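PDB 2B5W: glucose 1-dehydrogenase from Haloferax mediterranei, which catalyses the zinc-dependent oxidation of D-glucose to D-glucono-1,5-lactone with NAD(+) or, preferably, NADP(+) as electron acceptor. Local coordinates for residues S25-V30 with F127-E132; Y134-P139 with H308-T313. The protein carries 1 engineered substitution. One frame throughout, in Å; residues are numbered along the deposited sequence.

Contact 1 of 2, residues S25-V30 with F127-E132; sequences SGEALV and FFTSPE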
loop_
_atom_site.group_PDB
_atom_site.type_symbol
_atom_site.label_atom_id
_atom_site.label_comp_id
_atom_site.label_asym_id
_atom_site.label_seq_id
_atom_site.Cartn_x
_atom_site.Cartn_y
_atom_site.Cartn_z
ATOM N N SER A 25 -24.412 15.244 28.372
ATOM C CA SER A 25 -23.872 14.101 29.098
ATOM C C SER A 25 -22.694 13.494 28.366
ATOM O O SER A 25 -22.751 13.303 27.145
ATOM C CB SER A 25 -24.931 13.004 29.256
ATOM O OG SER A 25 -24.439 11.911 30.029
ATOM N N GLY A 26 -21.660 13.147 29.122
ATOM C CA GLY A 26 -20.464 12.543 28.563
ATOM C C GLY A 26 -19.489 13.563 27.994
ATOM O O GLY A 26 -18.435 13.153 27.526
ATOM N N GLU A 27 -19.851 14.838 28.029
ATOM C CA GLU A 27 -19.011 15.934 27.513
ATOM C C GLU A 27 -18.441 16.805 28.644
ATOM O O GLU A 27 -19.087 17.064 29.666
ATOM C CB GLU A 27 -19.816 16.856 26.583
ATOM C CG GLU A 27 -20.471 16.183 25.385
ATOM C CD GLU A 27 -21.120 17.166 24.423
ATOM O OE1 GLU A 27 -21.571 18.259 24.854
ATOM O OE2 GLU A 27 -21.141 16.835 23.211
ATOM N N ALA A 28 -17.255 17.378 28.409
ATOM C CA ALA A 28 -16.720 18.436 29.237
ATOM C C ALA A 28 -16.726 19.784 28.512
ATOM O O ALA A 28 -16.729 19.859 27.287
ATOM C CB ALA A 28 -15.301 18.122 29.636
ATOM N N LEU A 29 -16.759 20.838 29.298
ATOM C CA LEU A 29 -16.541 22.212 28.826
ATOM C C LEU A 29 -15.072 22.583 28.974
ATOM O O LEU A 29 -14.473 22.428 30.031
ATOM C CB LEU A 29 -17.398 23.220 29.590
ATOM C CG LEU A 29 -17.289 24.665 29.159
ATOM C CD1 LEU A 29 -17.896 24.852 27.789
ATOM C CD2 LEU A 29 -17.955 25.596 30.176
ATOM N N VAL A 30 -14.514 23.085 27.883
ATOM C CA VAL A 30 -13.101 23.406 27.755
ATOM C C VAL A 30 -12.957 24.891 27.433
ATOM O O VAL A 30 -13.623 25.425 26.535
ATOM C CB VAL A 30 -12.482 22.577 26.612
ATOM C CG1 VAL A 30 -10.946 22.878 26.519
ATOM C CG2 VAL A 30 -12.789 21.071 26.740
ATOM N N PHE A 127 -14.604 29.081 24.242
ATOM C CA PHE A 127 -14.956 27.814 24.889
ATOM C C PHE A 127 -15.482 26.838 23.854
ATOM O O PHE A 127 -16.024 27.221 22.820
ATOM C CB PHE A 127 -16.020 27.984 25.979
ATOM C CG PHE A 127 -15.600 28.867 27.101
ATOM C CD1 PHE A 127 -15.041 28.344 28.265
ATOM C CD2 PHE A 127 -15.710 30.246 26.970
ATOM C CE1 PHE A 127 -14.629 29.187 29.282
ATOM C CE2 PHE A 127 -15.286 31.083 27.977
ATOM C CZ PHE A 127 -14.754 30.562 29.135
ATOM N N PHE A 128 -15.306 25.547 24.138
ATOM C CA PHE A 128 -15.945 24.500 23.367
ATOM C C PHE A 128 -16.255 23.299 24.269
ATOM O O PHE A 128 -15.695 23.180 25.368
ATOM C CB PHE A 128 -15.102 24.093 22.133
ATOM C CG PHE A 128 -13.776 23.450 22.442
ATOM C CD1 PHE A 128 -12.624 24.224 22.578
ATOM C CD2 PHE A 128 -13.683 22.079 22.608
ATOM C CE1 PHE A 128 -11.388 23.624 22.849
ATOM C CE2 PHE A 128 -12.451 21.461 22.895
ATOM C CZ PHE A 128 -11.321 22.223 23.023
ATOM N N THR A 129 -17.153 22.444 23.798
ATOM C CA THR A 129 -17.395 21.181 24.428
ATOM C C THR A 129 -16.891 20.043 23.595
ATOM O O THR A 129 -16.716 20.159 22.391
ATOM C CB THR A 129 -18.892 20.986 24.684
ATOM O OG1 THR A 129 -19.621 21.092 23.444
ATOM C CG2 THR A 129 -19.410 22.107 25.603
ATOM N N SER A 130 -16.707 18.886 24.230
ATOM C CA SER A 130 -16.494 17.636 23.498
ATOM C C SER A 130 -16.709 16.450 24.405
ATOM O O SER A 130 -16.490 16.562 25.610
ATOM C CB SER A 130 -15.049 17.517 22.928
ATOM O OG SER A 130 -14.910 18.258 21.704
ATOM N N PRO A 131 -17.144 15.322 23.828
ATOM C CA PRO A 131 -17.196 14.066 24.578
ATOM C C PRO A 131 -15.829 13.826 25.229
ATOM O O PRO A 131 -14.783 14.058 24.604
ATOM C CB PRO A 131 -17.498 13.023 23.494
ATOM C CG PRO A 131 -18.286 13.802 22.464
ATOM C CD PRO A 131 -17.560 15.128 22.431
ATOM N N GLU A 132 -15.809 13.339 26.460
ATOM C CA GLU A 132 -14.528 12.989 27.072
ATOM C C GLU A 132 -13.735 11.967 26.271
ATOM O O GLU A 132 -12.500 11.989 26.269
ATOM C CB GLU A 132 -14.672 12.529 28.511
ATOM C CG GLU A 132 -15.487 11.264 28.661
ATOM C CD GLU A 132 -15.580 10.757 30.102
ATOM O OE1 GLU A 132 -14.591 10.888 30.843
ATOM O OE2 GLU A 132 -16.662 10.243 30.484
#
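In the GroES-like domain of this zinc-containing alcohol dehydrogenase, residues 25-30 lead into the long strand 27-37 and pair antiparallel with strand 127-131, Ala-28 facing Ser-130 and Val-30 facing Phe-128 as hydrogen-bonded pairs. The Val-30 pair is the shorter: Val-30 N reaches Phe-128 O at 2.8 Å, nearly along the C=O axis, and Phe-128 N returns to Val-30 O at 2.9 Å. On the face they share, Phe-128 CG sits between its own N and carbonyl carbon (chi1 65°), which folds the ring back under Val-30. Val-30 CB lies over one ring face, 3.9 Å from the centroid, in a CH-pi contact, and Val-30 CG1 is 3.6 Å from Phe-128 CZ. With an alanine in place of Phe-128, the isopropyl group of Val-30 would probably lose the ring face beneath it, and Tyr-123 its aromatic neighbour. The other face carries Leu-29 and Thr-129, where Leu-29 CD1 lies 3.8 Å from Thr-129 CG2. Ser-130 OG donates to the carbonyl of Thr-129 and is also bonded to Arg-89. Beyond the last pair, Glu-27 with Pro-131, the pairing ends in one more bond, Glu-132 N to Gly-26 O, 2.8 Å long and in the carbonyl plane.

Contact 2 of 2, residues Y134-P139 with H308-T313; sequences YLVRIP and HFEAAT
Val-136 and Phe-309 meet with their side chains crossed at about a right angle where strand 135-137 of the GroES-like domain runs past helix 306-318 of the C-terminal, Rossmann-type part of the chain. Both CB atoms point across the interface. The two methyls of Val-136 straddle the root of the phenylalanine: CG2 stands 3.8 Å from Phe-309 CB and approaches the ring obliquely, while CG1 lies 4.0 Å from the same CB. CG1 also touches the aliphatic part of Glu-310, whose chain crosses it obliquely and runs on extended beyond CG. Phe-309 CG is anti to its carbonyl carbon (chi1 -74°), and the ring leads away from the valine, toward Val-84 of strand 82-85 and Glu-150 and Ser-153 of helix 149-164.

One helical turn further on, Thr-313 takes over. Its CG2 is directed at the chain opposite, coming within 3.7 Å of Ile-138 CG2 and 3.9 Å of Pro-139 CD. The hydroxyl is turned back to its own helix, where Thr-313 OG1 donates to Glu-310 O at 2.7 Å, in the carbonyl plane. This bond satisfies the hydroxyl and fixes the rotation about CA-CB, leaving CG2 to face Ile-138 and Pro-139. Segment 134-139, for its part, spends backbone bonds of Val-136 and Ile-138 on strand 82-85. Between 134-139 and 308-313 the close contacts are all carbon to carbon, and the fit of these two segments probably depends on shape more than on directional bonds.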
loop_
_atom_site.group_PDB
_atom_site.type_symbol
_atom_site.label_atom_id
_atom_site.label_comp_id
_atom_site.label_asym_id
_atom_site.label_seq_id
_atom_site.Cartn_x
_atom_site.Cartn_y
_atom_site.Cartn_z
ATOM N N TYR A 134 -13.224 11.890 23.217
ATOM C CA TYR A 134 -12.518 12.613 22.152
ATOM C C TYR A 134 -11.656 13.751 22.689
ATOM O O TYR A 134 -11.165 14.562 21.894
ATOM C CB TYR A 134 -13.498 13.154 21.102
ATOM C CG TYR A 134 -14.380 12.075 20.487
ATOM C CD1 TYR A 134 -13.845 10.872 20.086
ATOM C CD2 TYR A 134 -15.747 12.240 20.400
ATOM C CE1 TYR A 134 -14.636 9.876 19.553
ATOM C CE2 TYR A 134 -16.540 11.244 19.861
ATOM C CZ TYR A 134 -15.982 10.056 19.458
ATOM O OH TYR A 134 -16.763 9.005 18.939
ATOM N N LEU A 135 -11.453 13.796 23.997
ATOM C CA LEU A 135 -10.527 14.740 24.620
ATOM C C LEU A 135 -9.337 13.930 25.082
ATOM O O LEU A 135 -9.486 13.008 25.893
ATOM C CB LEU A 135 -11.159 15.489 25.799
ATOM C CG LEU A 135 -12.216 16.513 25.369
ATOM C CD1 LEU A 135 -13.016 17.067 26.509
ATOM C CD2 LEU A 135 -11.577 17.650 24.535
ATOM N N VAL A 136 -8.153 14.294 24.600
ATOM C CA VAL A 136 -6.942 13.592 24.965
ATOM C C VAL A 136 -6.146 14.441 25.939
ATOM O O VAL A 136 -5.697 15.537 25.613
ATOM C CB VAL A 136 -6.095 13.278 23.719
ATOM C CG1 VAL A 136 -4.826 12.516 24.129
ATOM C CG2 VAL A 136 -6.920 12.518 22.684
ATOM N N ARG A 137 -5.963 13.958 27.161
ATOM C CA ARG A 137 -5.124 14.659 28.103
ATOM C C ARG A 137 -3.697 14.611 27.606
ATOM O O ARG A 137 -3.230 13.586 27.094
ATOM C CB ARG A 137 -5.205 13.977 29.474
ATOM C CG ARG A 137 -6.555 14.224 30.163
ATOM C CD ARG A 137 -6.823 13.289 31.355
ATOM N NE ARG A 137 -7.137 11.975 30.846
ATOM C CZ ARG A 137 -7.508 10.929 31.584
ATOM N NH1 ARG A 137 -7.593 11.016 32.898
ATOM N NH2 ARG A 137 -7.768 9.786 30.977
ATOM N N ILE A 138 -3.013 15.745 27.747
ATOM C CA ILE A 138 -1.603 15.836 27.370
ATOM C C ILE A 138 -0.840 16.391 28.563
ATOM O O ILE A 138 -1.399 17.061 29.452
ATOM C CB ILE A 138 -1.403 16.717 26.097
ATOM C CG1 ILE A 138 -1.723 18.184 26.376
ATOM C CG2 ILE A 138 -2.201 16.191 24.936
ATOM C CD1 ILE A 138 -1.283 19.110 25.230
ATOM N N PRO A 139 0.481 16.214 28.550
ATOM C CA PRO A 139 1.275 16.822 29.628
ATOM C C PRO A 139 1.056 18.331 29.774
ATOM O O PRO A 139 0.923 19.071 28.778
ATOM C CB PRO A 139 2.717 16.484 29.231
ATOM C CG PRO A 139 2.595 15.263 28.406
ATOM C CD PRO A 139 1.302 15.480 27.586
ATOM N N HIS A 308 -3.053 7.955 18.297
ATOM C CA HIS A 308 -2.083 8.764 17.554
ATOM C C HIS A 308 -1.795 10.068 18.265
ATOM O O HIS A 308 -0.666 10.571 18.228
ATOM C CB HIS A 308 -2.607 9.059 16.146
ATOM C CG HIS A 308 -2.999 7.841 15.392
ATOM N ND1 HIS A 308 -4.280 7.614 14.924
ATOM C CD2 HIS A 308 -2.280 6.727 15.097
ATOM C CE1 HIS A 308 -4.314 6.421 14.347
ATOM N NE2 HIS A 308 -3.112 5.868 14.433
ATOM N N PHE A 309 -2.806 10.632 18.919
ATOM C CA PHE A 309 -2.628 11.836 19.727
ATOM C C PHE A 309 -1.759 11.513 20.955
ATOM O O PHE A 309 -0.874 12.276 21.316
ATOM C CB PHE A 309 -3.977 12.436 20.210
ATOM C CG PHE A 309 -4.784 13.147 19.148
ATOM C CD1 PHE A 309 -5.326 12.463 18.065
ATOM C CD2 PHE A 309 -5.020 14.521 19.237
ATOM C CE1 PHE A 309 -6.053 13.090 17.064
ATOM C CE2 PHE A 309 -5.814 15.164 18.249
ATOM C CZ PHE A 309 -6.303 14.465 17.153
ATOM N N GLU A 310 -1.961 10.351 21.582
ATOM C CA GLU A 310 -1.086 9.941 22.687
ATOM C C GLU A 310 0.371 9.752 22.240
ATOM O O GLU A 310 1.293 10.234 22.882
ATOM C CB GLU A 310 -1.620 8.664 23.365
ATOM C CG GLU A 310 -2.921 8.858 24.115
ATOM C CD GLU A 310 -3.494 7.526 24.661
ATOM O OE1 GLU A 310 -2.891 6.466 24.490
ATOM O OE2 GLU A 310 -4.598 7.596 25.194
ATOM N N ALA A 311 0.557 9.095 21.090
ATOM C CA ALA A 311 1.871 8.855 20.529
ATOM C C ALA A 311 2.538 10.188 20.236
ATOM O O ALA A 311 3.721 10.361 20.504
ATOM C CB ALA A 311 1.790 8.020 19.300
ATOM N N ALA A 312 1.755 11.142 19.734
ATOM C CA ALA A 312 2.279 12.500 19.467
ATOM C C ALA A 312 2.889 13.164 20.669
ATOM O O ALA A 312 3.872 13.901 20.528
ATOM C CB ALA A 312 1.172 13.405 18.879
ATOM N N THR A 313 2.328 12.971 21.876
ATOM C CA THR A 313 2.908 13.560 23.067
ATOM C C THR A 313 4.323 13.083 23.339
ATOM O O THR A 313 5.184 13.856 23.788
ATOM C CB THR A 313 2.050 13.430 24.351
ATOM O OG1 THR A 313 1.985 12.035 24.806
ATOM C CG2 THR A 313 0.625 13.911 24.094
#

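Strands 127-131 and 135-137 follow one another in the chain and belong to the same sheet, so contact 1 leads into contact 2, their centres about 16 Å apart. Leu-135 of contact 2 packs back on contact 1: Leu-135 CD1 lies 3.6 Å from Ser-130 O and 4.0 Å from Ala-28 CB, and Leu-135 CD2 4.2 Å from Phe-128 CE2. Contact 1 lies within the GroES-like domain; contact 2 joins that domain to the C-terminal part. Contact 2 comes nearer the active site: the Phe-309 side chain is about 4 Å from that of zinc- and substrate-binding Glu-150 and about 10 Å from both zinc and NADP. The Phe-128 side chain is about 10 Å from those of zinc ligands His-63 and Glu-64.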